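Long-range contact in sensor protein (Shewanella oneidensis, PDB 3LIC), which is a putative histidine kinase of a two-component system, whose extracellular PDC-fold domain probably senses a signal outside the cell: residues Ile66-Pro70 / Arg96-Phe101. Numbering follows the deposited sequence.
Sequences IQRNP and RSGSGF
R96 reaches from the end of strand 92-96 to the backbone carbonyls at the C-terminal end of helix 55-68. Its NH1 donates to N69 O at 3.2 Å, from 34° out of that carbonyl's plane. A weak bond runs from NH1 to I66 O, 3.4 Å long and bent to 135°. I66 O also accepts from the backbone N of N69. The strongest partner of NH1 is F72 O, just beyond the turn. P70 O lies over one face of the guanidinium, 3.1 Å from NH1, at an angle too poor for a hydrogen bond; R171 donates to this oxygen. Bends at chi2 and chi3 (-47°) bring the R96 group to these oxygens. With an alanine here, N69 O and F72 O would probably lose this donor, and the turn after the helix would be tied less firmly to the sheet.

The other contacts are van der Waals. I66 CG2 packs on the guanidinium face opposite P70 O. The same methyl lies 3.8 Å from F101 CD1. The Q67 and F101 side chains cross at about a right angle, with Q67 OE1 3.6 Å from F101 CE2.

In the loop joining the strands, S97 OG accepts from S99 N at 3.0 Å, forming an ST turn. The contact joins a helix C-terminus to a β-hairpin at the edge of the antiparallel sheet of a PDC sensor domain.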
ATOM      1  N   ILE A  66     -12.778  10.774   3.332  1.00 14.69           N
ATOM      2  CA  ILE A  66     -12.666   9.789   2.253  1.00 15.08           C
ATOM      3  C   ILE A  66     -13.377  10.347   0.995  1.00 17.02           C
ATOM      4  O   ILE A  66     -12.886  10.271  -0.152  1.00 15.17           O
ATOM      5  CB  ILE A  66     -13.293   8.423   2.780  1.00 16.35           C
ATOM      6  CG1 ILE A  66     -12.283   7.837   3.779  1.00 14.62           C
ATOM      7  CG2 ILE A  66     -13.605   7.385   1.669  1.00 12.36           C
ATOM      8  CD1 ILE A  66     -10.864   7.718   3.128  1.00 15.84           C
ATOM      9  N   GLN A  67     -14.550  10.936   1.223  1.00 17.72           N
ATOM     10  CA  GLN A  67     -15.306  11.529   0.138  1.00 19.91           C
ATOM     11  C   GLN A  67     -14.479  12.593  -0.615  1.00 19.22           C
ATOM     12  O   GLN A  67     -14.485  12.661  -1.842  1.00 17.98           O
ATOM     13  CB  GLN A  67     -16.582  12.137   0.714  1.00 20.69           C
ATOM     14  CG  GLN A  67     -17.687  12.321  -0.295  1.00 28.93           C
ATOM     15  CD  GLN A  67     -19.085  12.363   0.382  1.00 34.93           C
ATOM     16  OE1 GLN A  67     -20.081  12.034  -0.240  1.00 40.42           O
ATOM     17  NE2 GLN A  67     -19.142  12.769   1.637  1.00 37.31           N
ATOM     18  N   ARG A  68     -13.712  13.375   0.126  1.00 19.60           N
ATOM     19  CA  ARG A  68     -12.870  14.404  -0.498  1.00 21.00           C
ATOM     20  C   ARG A  68     -11.527  13.944  -1.082  1.00 20.32           C
ATOM     21  O   ARG A  68     -10.900  14.699  -1.818  1.00 20.66           O
ATOM     22  CB  ARG A  68     -12.726  15.619   0.459  1.00 22.07           C
ATOM     23  CG  ARG A  68     -14.163  16.141   0.766  1.00 26.88           C
ATOM     24  CD  ARG A  68     -14.342  17.601   1.159  1.00 35.67           C
ATOM     25  NE  ARG A  68     -14.383  17.719   2.606  1.00 44.42           N
ATOM     26  CZ  ARG A  68     -15.366  18.240   3.346  1.00 42.39           C
ATOM     27  NH1 ARG A  68     -15.221  18.261   4.671  1.00 42.82           N
ATOM     28  NH2 ARG A  68     -16.457  18.748   2.794  1.00 40.69           N
ATOM     29  N   ASN A  69     -11.084  12.724  -0.765  1.00 18.65           N
ATOM     30  CA  ASN A  69      -9.842  12.189  -1.331  1.00 17.57           C
ATOM     31  C   ASN A  69     -10.091  10.920  -2.083  1.00 17.45           C
ATOM     32  O   ASN A  69     -10.058   9.847  -1.495  1.00 17.07           O
ATOM     33  CB  ASN A  69      -8.795  11.969  -0.241  1.00 16.41           C
ATOM     34  CG  ASN A  69      -8.443  13.259   0.465  1.00 17.59           C
ATOM     35  OD1 ASN A  69      -8.963  13.585   1.533  1.00 16.20           O
ATOM     36  ND2 ASN A  69      -7.597  14.010  -0.140  1.00 20.54           N
ATOM     37  N   PRO A  70     -10.363  11.033  -3.388  1.00 18.38           N
ATOM     38  CA  PRO A  70     -10.798   9.875  -4.214  1.00 18.49           C
ATOM     39  C   PRO A  70      -9.822   8.696  -4.175  1.00 19.45           C
ATOM     40  O   PRO A  70     -10.264   7.549  -4.327  1.00 20.22           O
ATOM     41  CB  PRO A  70     -10.826  10.438  -5.648  1.00 18.58           C
ATOM     42  CG  PRO A  70     -11.194  11.985  -5.429  1.00 20.09           C
ATOM     43  CD  PRO A  70     -10.396  12.326  -4.125  1.00 18.08           C
ATOM     44  N   ARG A  96     -14.812   3.184   1.154  1.00 18.00           N
ATOM     45  CA  ARG A  96     -15.659   3.297  -0.044  1.00 19.81           C
ATOM     46  C   ARG A  96     -16.143   1.914  -0.546  1.00 20.23           C
ATOM     47  O   ARG A  96     -15.362   0.994  -0.672  1.00 20.14           O
ATOM     48  CB  ARG A  96     -15.089   4.249  -1.127  1.00 18.11           C
ATOM     49  CG  ARG A  96     -14.220   3.685  -2.215  1.00 22.32           C
ATOM     50  CD  ARG A  96     -13.128   4.753  -2.665  1.00 25.23           C
ATOM     51  NE  ARG A  96     -13.772   6.040  -2.861  1.00 32.48           N
ATOM     52  CZ  ARG A  96     -13.327   7.238  -2.495  1.00 31.86           C
ATOM     53  NH1 ARG A  96     -12.185   7.431  -1.893  1.00 28.91           N
ATOM     54  NH2 ARG A  96     -14.070   8.278  -2.777  1.00 35.43           N
ATOM     55  N   SER A  97     -17.451   1.781  -0.723  1.00 20.94           N
ATOM     56  CA  SER A  97     -18.070   0.531  -1.207  1.00 22.77           C
ATOM     57  C   SER A  97     -18.362   0.897  -2.657  1.00 24.56           C
ATOM     58  O   SER A  97     -18.106   2.035  -3.077  1.00 26.70           O
ATOM     59  CB  SER A  97     -19.366   0.274  -0.469  1.00 22.80           C
ATOM     60  OG  SER A  97     -20.326   1.298  -0.848  1.00 22.54           O
ATOM     61  N   GLY A  98     -18.833  -0.023  -3.470  1.00 24.33           N
ATOM     62  CA  GLY A  98     -19.082   0.384  -4.814  1.00 23.59           C
ATOM     63  C   GLY A  98     -20.248   1.362  -4.916  1.00 24.79           C
ATOM     64  O   GLY A  98     -20.547   1.852  -5.995  1.00 24.24           O
ATOM     65  N   SER A  99     -20.911   1.701  -3.811  1.00 24.85           N
ATOM     66  CA  SER A  99     -22.151   2.506  -3.985  1.00 24.91           C
ATOM     67  C   SER A  99     -22.280   3.683  -2.995  1.00 24.30           C
ATOM     68  O   SER A  99     -23.220   4.503  -3.040  1.00 24.25           O
ATOM     69  CB  SER A  99     -23.387   1.585  -3.973  1.00 23.75           C
ATOM     70  OG  SER A  99     -23.678   1.215  -2.630  1.00 25.68           O
ATOM     71  N   GLY A 100     -21.293   3.789  -2.119  1.00 24.36           N
ATOM     72  CA  GLY A 100     -21.379   4.714  -1.019  1.00 21.59           C
ATOM     73  C   GLY A 100     -20.137   4.614  -0.182  1.00 20.38           C
ATOM     74  O   GLY A 100     -19.026   4.302  -0.686  1.00 20.15           O
ATOM     75  N   PHE A 101     -20.360   4.853   1.108  1.00 18.23           N
ATOM     76  CA  PHE A 101     -19.360   4.879   2.112  1.00 17.55           C
ATOM     77  C   PHE A 101     -19.994   4.143   3.242  1.00 18.69           C
ATOM     78  O   PHE A 101     -21.128   4.450   3.663  1.00 19.42           O
ATOM     79  CB  PHE A 101     -19.023   6.340   2.470  1.00 17.28           C
ATOM     80  CG  PHE A 101     -18.592   7.117   1.288  1.00 17.82           C
ATOM     81  CD1 PHE A 101     -17.309   6.984   0.792  1.00 16.19           C
ATOM     82  CD2 PHE A 101     -19.499   7.923   0.602  1.00 20.92           C
ATOM     83  CE1 PHE A 101     -16.911   7.694  -0.334  1.00 19.92           C
ATOM     84  CE2 PHE A 101     -19.107   8.626  -0.600  1.00 22.05           C
ATOM     85  CZ  PHE A 101     -17.823   8.493  -1.064  1.00 18.30           C
TER